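Local structure of ASCH domain (Vibrio cholerae TMA 21, 3S9X) at residues V21-E24 against V25-K28; C38-E41 against Y42-N45; C47-L50 against I51-E55; S59-E63 against Y64-Q68. The protein is of unknown function but carries an ASCH domain of the PUA clan, a fold that suggests, without proving, a role in binding RNA. All blocks are in the same frame, centred on the assembly; numbering follows the deposited sequence.

Interaction 1. Residues V21-E24 against V25-K28; sequences VSRE and VSEK
S22 stands at the N-cap of helix 23-27, and both of its oxygens hold amides of the first turn. Its OG takes the N-H of V25 at 3.2 Å, the capping bond, and its carbonyl O receives S26 N at 2.9 Å in a nearly straight bond of 167°. One residue on, E27 N donates to R23 O at 3.0 Å. The S26 rotamer (chi1 58°) turns OG back toward R23 O, a weak and unsettled bond, and OG shares a water with V21 O. R23, folded at chi2 and chi3, lays its CD alongside the carboxylate of E27, with CD 3.4 Å from E27 OE2. The salt bridge from R23 NH1 to E27 OE2 is long, 3.7 Å; the oxygen lies at the guanidinium edge, the two planes are 61° apart, and a second water joins the same two atoms weakly. Apolar contact is small: V21 CG2 meets V25 CG1 at 3.7 Å, the side chains crossing at about a right angle, from the residue before the cap to the first turn. On this solvent-facing turn the backbone and cap bonds are well formed, whereas the loose, water-assisted ion pair probably adds only modest stability.

Interaction 2. Residues C38-E41 against Y42-N45; sequences CADE and YNAN
C38 reaches across to N43, its SG 3.6 Å from N43 CB and its own CB 3.9 Å from A44 N; the sulfur lies against the first turn of helix 41-52. D40 carries the N-cap. Its CG sits between backbone N and carbonyl carbon (chi1 67°), which brings OD2 back over the turn to accept N43 N at 2.9 Å. The bond is straight at the hydrogen, 171°, yet the N-H comes from 37° above the carboxylate plane. The same OD2 lies near the ring edge of Y42 and 3.5 Å from Y42 CB, while D40 O takes A44 N at 2.9 Å, so side chain and main chain of one residue hold two successive amides. E41, extended beyond CG, passes N45 at a slant: its CG is 3.7 Å from N45 ND2, and a water accepts from N45 ND2 and probably donates to E41 OE2, though it has other acceptors near. E41 O accepts N45 N at 3.0 Å, and the other end of the N45 amide, OD1, is bonded to the backbone N of W85. This is a classical aspartate N-cap, the entry from the loop after strand 32-35 into helix 41-52.

Interaction 3. Residues C47-L50 against I51-E55; sequences CADL and ILRGE
L50 O receives E55 N at 2.8 Å, a bond bent to 133° at the hydrogen that reaches back over the end of helix 41-52. Between the two residues G54, with positive phi, turns the chain, its own N bonded to I51 O at 3.0 Å. The helical pattern before it has I51 N on C47 O at 2.8 Å, L52 N on A48 O and R53 N on D49 O. A salt bridge joins residues a turn apart: R53 NE donates to D49 OD2 at 2.9 Å. From the arginine this is an edge-on approach, the oxygen only 9° out of the guanidinium plane, whereas the N-H arrives well above the carboxylate plane. D49 CG, anti to its own N (chi1 -163°), carries the acid toward R53, and the bend at R53 chi3 turns NE to meet it. L50 CD2 touches both neighbours, 3.7 Å from R53 NH1 and from E55 CB. The carboxylate of E55 forms a salt bridge with K119. Beneath, I51 is buried against strands 79-83, 89-102 and 148-158. Positive phi at G54 with two bonds back into the last turn defines a Schellman motif, the C-terminal cap of helix 41-52.

Interaction 4. Residues S59-E63 against Y64-Q68; sequences SCSLE and YWYSQ
Strand 58-62 runs through S61 and L62 and passes directly, at E63, into the short helix 64-67. E63 O accepts two amides of the helix, taking Y66 N at 2.8 Å from above its carbonyl plane and S67 N at 3.1 Å within that plane; two N-H groups thus grip one oxygen. The preceding acceptor, L62 O, takes W65 N at 3.2 Å, again from above the plane. One side-chain bond ties the helix back to the strand: S61 OG and Y66 OH form a hydrogen bond of 2.7 Å in which either hydroxyl may donate, the serine oxygen lying at the ring edge in its plane. Another closes over the helix's own first turn, where S67 OG donates to E63 OE1, 2.8 Å away and met 36° out of the carboxylate plane. E63 CG leaves anti to its N (chi1 -165°) and the chain bends at chi2, folding the acid back over S67. L62 CB touches W65 CD1 at 3.9 Å, and a water accepting from L62 N is held weakly by W65 NE1, whose stronger partner is E135. Strand 58-62, at the sheet edge, pairs with strand 148-158, against which Y66 packs at V150, while L62 is pressed on F132 and E135 of helix 121-139.

Overall arrangement
Interactions 2 and 3 share helix 41-52, capping its start and its end; their centres are 13 Å apart, and they meet where C38 SG packs on C47 SG at 3.5 Å. Interaction 4 continues the chain: residue range 51-55 leads shortly into strand 58-62, yet the centres of interactions 3 and 4 lie 23 Å apart, on opposite sides of the chain's centre. Interaction 2 approaches interaction 4 to about 8 Å between nearest atoms. Interaction 1 stands apart on helix 23-27, its centre 23 Å from the chain's centre and at least about 16 Å, nearest atoms, from the others. Interactions 2, 3 and 4 all belong to the ASCH domain.

Interaction 1. Residues V21-E24 against V25-K28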
# COMPACT_ATOMS: atom_id res chain seq x y z
N VAL A 21 16.35 2.45 -15.59
CA VAL A 21 16.65 3.81 -15.16
C VAL A 21 18.20 3.96 -15.01
O VAL A 21 18.92 3.00 -14.99
CB VAL A 21 15.94 4.26 -13.87
CG1 VAL A 21 14.42 4.20 -14.08
CG2 VAL A 21 16.34 3.36 -12.69
N SER A 22 18.65 5.17 -14.93
CA SER A 22 20.10 5.45 -14.87
C SER A 22 20.64 4.96 -13.54
O SER A 22 19.92 4.81 -12.57
CB SER A 22 20.33 6.93 -14.93
OG SER A 22 19.93 7.56 -13.72
N ARG A 23 21.96 4.78 -13.49
CA ARG A 23 22.64 4.31 -12.25
C ARG A 23 22.37 5.28 -11.16
O ARG A 23 22.12 4.85 -9.99
CB ARG A 23 24.12 4.25 -12.46
CG ARG A 23 24.78 3.55 -11.25
CD ARG A 23 24.55 2.12 -11.27
NE ARG A 23 25.17 1.37 -12.35
CZ ARG A 23 26.40 0.92 -12.36
NH1 ARG A 23 27.21 1.10 -11.29
NH2 ARG A 23 26.78 0.21 -13.39
N GLU A 24 22.30 6.56 -11.48
CA GLU A 24 22.08 7.59 -10.41
C GLU A 24 20.76 7.35 -9.73
O GLU A 24 20.66 7.45 -8.51
CB GLU A 24 21.96 9.04 -10.97
CG GLU A 24 23.28 9.62 -11.50
CD GLU A 24 24.45 9.52 -10.48
OE1 GLU A 24 24.35 10.11 -9.34
OE2 GLU A 24 25.46 8.85 -10.81
N VAL A 25 19.76 7.07 -10.54
CA VAL A 25 18.41 6.86 -10.03
C VAL A 25 18.28 5.53 -9.34
O VAL A 25 17.75 5.48 -8.22
CB VAL A 25 17.36 6.96 -11.18
CG1 VAL A 25 15.88 6.53 -10.81
CG2 VAL A 25 17.43 8.35 -11.85
N SER A 26 18.80 4.47 -9.92
CA SER A 26 18.59 3.17 -9.28
C SER A 26 19.31 3.05 -7.94
O SER A 26 18.79 2.41 -7.06
CB SER A 26 19.02 2.02 -10.19
OG SER A 26 20.34 2.10 -10.57
N GLU A 27 20.49 3.63 -7.81
CA GLU A 27 21.27 3.44 -6.64
C GLU A 27 20.72 4.21 -5.47
O GLU A 27 21.08 3.89 -4.31
CB GLU A 27 22.76 3.83 -6.89
CG GLU A 27 23.49 2.66 -7.48
CD GLU A 27 24.95 2.91 -7.76
OE1 GLU A 27 25.40 4.11 -7.65
OE2 GLU A 27 25.60 1.86 -8.08
N LYS A 28 19.77 5.14 -5.67
CA LYS A 28 19.21 5.88 -4.56
C LYS A 28 18.21 5.03 -3.74
O LYS A 28 17.91 5.37 -2.59
CB LYS A 28 18.41 7.05 -5.09
CG LYS A 28 17.03 6.69 -5.82
CD LYS A 28 16.44 7.74 -6.72
CE LYS A 28 15.32 7.26 -7.56
NZ LYS A 28 14.27 8.27 -7.95
O HOH W 1 20.52 1.46 -13.30
O HOH W 2 27.64 3.34 -9.18

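Interaction 2. Residues C38-E41 against Y42-N45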
# COMPACT_ATOMS: atom_id res chain seq x y z
N CYS A 38 -4.93 -5.59 0.01
CA CYS A 38 -6.18 -6.17 0.49
C CYS A 38 -5.98 -7.55 1.12
O CYS A 38 -4.85 -8.07 1.15
CB CYS A 38 -7.33 -6.13 -0.54
SG CYS A 38 -7.43 -4.68 -1.48
N ALA A 39 -7.09 -8.16 1.56
CA ALA A 39 -7.04 -9.46 2.23
C ALA A 39 -7.88 -10.51 1.55
O ALA A 39 -8.08 -11.57 2.11
CB ALA A 39 -7.46 -9.29 3.73
N ASP A 40 -8.33 -10.24 0.34
CA ASP A 40 -9.08 -11.24 -0.42
C ASP A 40 -8.74 -11.13 -1.90
O ASP A 40 -8.28 -10.08 -2.33
CB ASP A 40 -10.60 -11.13 -0.19
CG ASP A 40 -11.20 -9.83 -0.74
OD1 ASP A 40 -11.25 -8.76 -0.02
OD2 ASP A 40 -11.52 -9.77 -1.92
N GLU A 41 -8.93 -12.20 -2.64
CA GLU A 41 -8.54 -12.26 -4.02
C GLU A 41 -9.22 -11.21 -4.90
O GLU A 41 -8.56 -10.56 -5.71
CB GLU A 41 -8.82 -13.70 -4.52
CG GLU A 41 -8.52 -13.90 -5.99
CD GLU A 41 -8.60 -15.35 -6.41
OE1 GLU A 41 -9.33 -16.13 -5.74
OE2 GLU A 41 -8.07 -15.72 -7.44
N TYR A 42 -10.52 -11.08 -4.76
CA TYR A 42 -11.25 -10.20 -5.62
C TYR A 42 -10.70 -8.79 -5.47
O TYR A 42 -10.41 -8.12 -6.46
CB TYR A 42 -12.74 -10.23 -5.20
CG TYR A 42 -13.52 -9.13 -5.81
CD1 TYR A 42 -13.98 -9.22 -7.08
CD2 TYR A 42 -13.69 -7.94 -5.12
CE1 TYR A 42 -14.64 -8.09 -7.68
CE2 TYR A 42 -14.31 -6.89 -5.67
CZ TYR A 42 -14.78 -6.94 -6.91
OH TYR A 42 -15.35 -5.79 -7.44
N ASN A 43 -10.59 -8.30 -4.22
CA ASN A 43 -10.12 -6.92 -4.01
C ASN A 43 -8.61 -6.80 -4.31
O ASN A 43 -8.22 -5.78 -4.83
CB ASN A 43 -10.42 -6.44 -2.61
CG ASN A 43 -11.90 -6.14 -2.42
OD1 ASN A 43 -12.58 -6.77 -1.61
ND2 ASN A 43 -12.37 -5.23 -3.16
N ALA A 44 -7.80 -7.84 -4.04
CA ALA A 44 -6.36 -7.77 -4.36
C ALA A 44 -6.17 -7.51 -5.85
O ALA A 44 -5.38 -6.71 -6.27
CB ALA A 44 -5.63 -9.01 -3.95
N ASN A 45 -6.97 -8.22 -6.66
CA ASN A 45 -6.76 -8.15 -8.10
C ASN A 45 -7.31 -6.86 -8.64
O ASN A 45 -6.71 -6.24 -9.56
CB ASN A 45 -7.32 -9.39 -8.79
CG ASN A 45 -6.54 -10.67 -8.41
OD1 ASN A 45 -5.49 -10.55 -7.81
ND2 ASN A 45 -7.07 -11.86 -8.71
O HOH W 3 -5.89 -14.51 -8.46

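Interaction 3. Residues C47-L50 against I51-E55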
# COMPACT_ATOMS: atom_id res chain seq x y z
N CYS A 47 -7.61 -4.07 -6.95
CA CYS A 47 -6.70 -2.98 -6.52
C CYS A 47 -5.38 -2.97 -7.30
O CYS A 47 -4.90 -1.89 -7.61
CB CYS A 47 -6.39 -3.05 -5.04
SG CYS A 47 -7.73 -2.33 -4.03
N ALA A 48 -4.82 -4.14 -7.62
CA ALA A 48 -3.59 -4.09 -8.42
C ALA A 48 -3.87 -3.36 -9.73
O ALA A 48 -3.05 -2.59 -10.22
CB ALA A 48 -3.08 -5.48 -8.66
N ASP A 49 -5.03 -3.65 -10.35
CA ASP A 49 -5.38 -3.03 -11.60
C ASP A 49 -5.71 -1.55 -11.46
O ASP A 49 -5.35 -0.76 -12.33
CB ASP A 49 -6.58 -3.77 -12.25
CG ASP A 49 -6.72 -3.45 -13.68
OD1 ASP A 49 -5.82 -3.76 -14.45
OD2 ASP A 49 -7.76 -2.86 -14.01
N LEU A 50 -6.38 -1.15 -10.40
CA LEU A 50 -6.62 0.26 -10.13
C LEU A 50 -5.32 0.98 -9.98
O LEU A 50 -5.16 2.13 -10.43
CB LEU A 50 -7.46 0.43 -8.86
CG LEU A 50 -8.93 0.09 -8.92
CD1 LEU A 50 -9.48 0.09 -7.51
CD2 LEU A 50 -9.74 1.04 -9.86
N ILE A 51 -4.36 0.35 -9.27
CA ILE A 51 -3.06 1.03 -9.08
C ILE A 51 -2.35 1.17 -10.43
O ILE A 51 -1.87 2.23 -10.81
CB ILE A 51 -2.15 0.29 -8.09
CG1 ILE A 51 -2.80 0.31 -6.68
CG2 ILE A 51 -0.73 0.81 -8.07
CD1 ILE A 51 -2.20 -0.59 -5.63
N LEU A 52 -2.30 0.07 -11.19
CA LEU A 52 -1.72 0.03 -12.54
C LEU A 52 -2.18 1.22 -13.36
O LEU A 52 -1.40 1.88 -14.05
CB LEU A 52 -2.00 -1.31 -13.23
CG LEU A 52 -1.60 -1.47 -14.70
CD1 LEU A 52 -0.05 -1.47 -14.82
CD2 LEU A 52 -2.20 -2.76 -15.26
N ARG A 53 -3.50 1.42 -13.36
CA ARG A 53 -4.19 2.40 -14.21
C ARG A 53 -4.18 3.83 -13.64
O ARG A 53 -4.79 4.74 -14.26
CB ARG A 53 -5.56 1.95 -14.59
CG ARG A 53 -5.54 0.66 -15.41
CD ARG A 53 -6.83 0.27 -15.99
NE ARG A 53 -7.74 -0.08 -14.94
CZ ARG A 53 -8.71 0.64 -14.45
NH1 ARG A 53 -9.45 0.16 -13.43
NH2 ARG A 53 -8.92 1.85 -14.90
N GLY A 54 -3.57 4.04 -12.46
CA GLY A 54 -3.54 5.36 -11.88
C GLY A 54 -4.78 5.79 -11.15
O GLY A 54 -4.91 6.96 -10.79
N GLU A 55 -5.72 4.87 -10.94
CA GLU A 55 -6.93 5.17 -10.21
C GLU A 55 -6.80 5.07 -8.68
O GLU A 55 -7.48 5.78 -7.95
CB GLU A 55 -8.02 4.23 -10.68
CG GLU A 55 -8.54 4.42 -12.06
CD GLU A 55 -9.47 5.61 -12.01
OE1 GLU A 55 -10.65 5.49 -11.49
OE2 GLU A 55 -8.97 6.67 -12.43

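Interaction 4. Residues S59-E63 against Y64-Q68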
# COMPACT_ATOMS: atom_id res chain seq x y z
N SER A 59 -3.14 4.55 0.07
CA SER A 59 -3.60 3.49 0.95
C SER A 59 -3.43 3.90 2.38
O SER A 59 -2.76 4.89 2.64
CB SER A 59 -2.85 2.23 0.65
OG SER A 59 -1.50 2.27 1.04
N CYS A 60 -4.00 3.14 3.32
CA CYS A 60 -3.82 3.45 4.71
C CYS A 60 -3.79 2.14 5.55
O CYS A 60 -4.08 1.03 5.07
CB CYS A 60 -4.95 4.35 5.21
SG CYS A 60 -6.57 3.64 5.27
N SER A 61 -3.33 2.32 6.78
CA SER A 61 -3.23 1.24 7.74
C SER A 61 -3.34 1.80 9.16
O SER A 61 -3.15 2.98 9.39
CB SER A 61 -1.90 0.55 7.56
OG SER A 61 -0.77 1.37 7.76
N LEU A 62 -3.64 0.93 10.13
CA LEU A 62 -3.69 1.35 11.52
C LEU A 62 -2.33 1.71 12.05
O LEU A 62 -1.38 0.97 11.95
CB LEU A 62 -4.29 0.28 12.41
CG LEU A 62 -5.73 -0.18 12.12
CD1 LEU A 62 -6.03 -1.43 12.97
CD2 LEU A 62 -6.71 0.95 12.44
N GLU A 63 -2.24 2.89 12.64
CA GLU A 63 -0.96 3.31 13.24
C GLU A 63 -0.49 2.39 14.39
O GLU A 63 0.71 2.24 14.60
CB GLU A 63 -1.10 4.73 13.74
CG GLU A 63 0.25 5.35 14.03
CD GLU A 63 0.72 5.19 15.42
OE1 GLU A 63 -0.07 4.88 16.33
OE2 GLU A 63 1.95 5.35 15.57
N TYR A 64 -1.42 1.71 15.02
CA TYR A 64 -1.18 0.78 16.09
C TYR A 64 -0.11 -0.23 15.70
O TYR A 64 0.74 -0.63 16.52
CB TYR A 64 -2.46 0.03 16.43
CG TYR A 64 -2.39 -0.80 17.70
CD1 TYR A 64 -2.77 -0.25 18.93
CD2 TYR A 64 -1.99 -2.10 17.68
CE1 TYR A 64 -2.75 -0.98 20.07
CE2 TYR A 64 -2.01 -2.88 18.83
CZ TYR A 64 -2.40 -2.29 20.02
OH TYR A 64 -2.39 -3.02 21.19
N TRP A 65 -0.08 -0.62 14.42
CA TRP A 65 0.92 -1.61 13.98
C TRP A 65 2.34 -1.12 14.18
O TRP A 65 3.31 -1.89 14.37
CB TRP A 65 0.74 -1.95 12.49
CG TRP A 65 -0.45 -2.80 12.23
CD1 TRP A 65 -1.59 -2.40 11.65
CD2 TRP A 65 -0.63 -4.18 12.56
NE1 TRP A 65 -2.46 -3.45 11.54
CE2 TRP A 65 -1.87 -4.56 12.06
CE3 TRP A 65 0.20 -5.18 13.13
CZ2 TRP A 65 -2.38 -5.85 12.20
CZ3 TRP A 65 -0.29 -6.50 13.24
CH2 TRP A 65 -1.56 -6.83 12.78
N TYR A 66 2.53 0.18 14.06
CA TYR A 66 3.87 0.75 14.08
C TYR A 66 4.22 1.12 15.50
O TYR A 66 5.24 0.68 16.02
CB TYR A 66 4.01 1.94 13.16
CG TYR A 66 3.45 1.61 11.78
CD1 TYR A 66 4.15 0.88 10.83
CD2 TYR A 66 2.13 1.95 11.46
CE1 TYR A 66 3.56 0.50 9.64
CE2 TYR A 66 1.52 1.53 10.27
CZ TYR A 66 2.25 0.85 9.35
OH TYR A 66 1.70 0.44 8.15
N SER A 67 3.36 1.88 16.16
CA SER A 67 3.62 2.31 17.52
C SER A 67 3.53 1.21 18.58
O SER A 67 4.34 1.25 19.55
CB SER A 67 2.71 3.46 17.89
OG SER A 67 1.37 3.08 17.91
N GLN A 68 2.68 0.22 18.41
CA GLN A 68 2.52 -0.76 19.45
C GLN A 68 3.04 -2.10 19.08
O GLN A 68 3.56 -2.84 19.94
CB GLN A 68 1.06 -0.84 19.88
CG GLN A 68 0.49 0.53 20.24
CD GLN A 68 1.17 1.28 21.38
OE1 GLN A 68 1.38 0.74 22.46
NE2 GLN A 68 1.47 2.56 21.14
O HOH W 4 -3.97 -1.85 9.05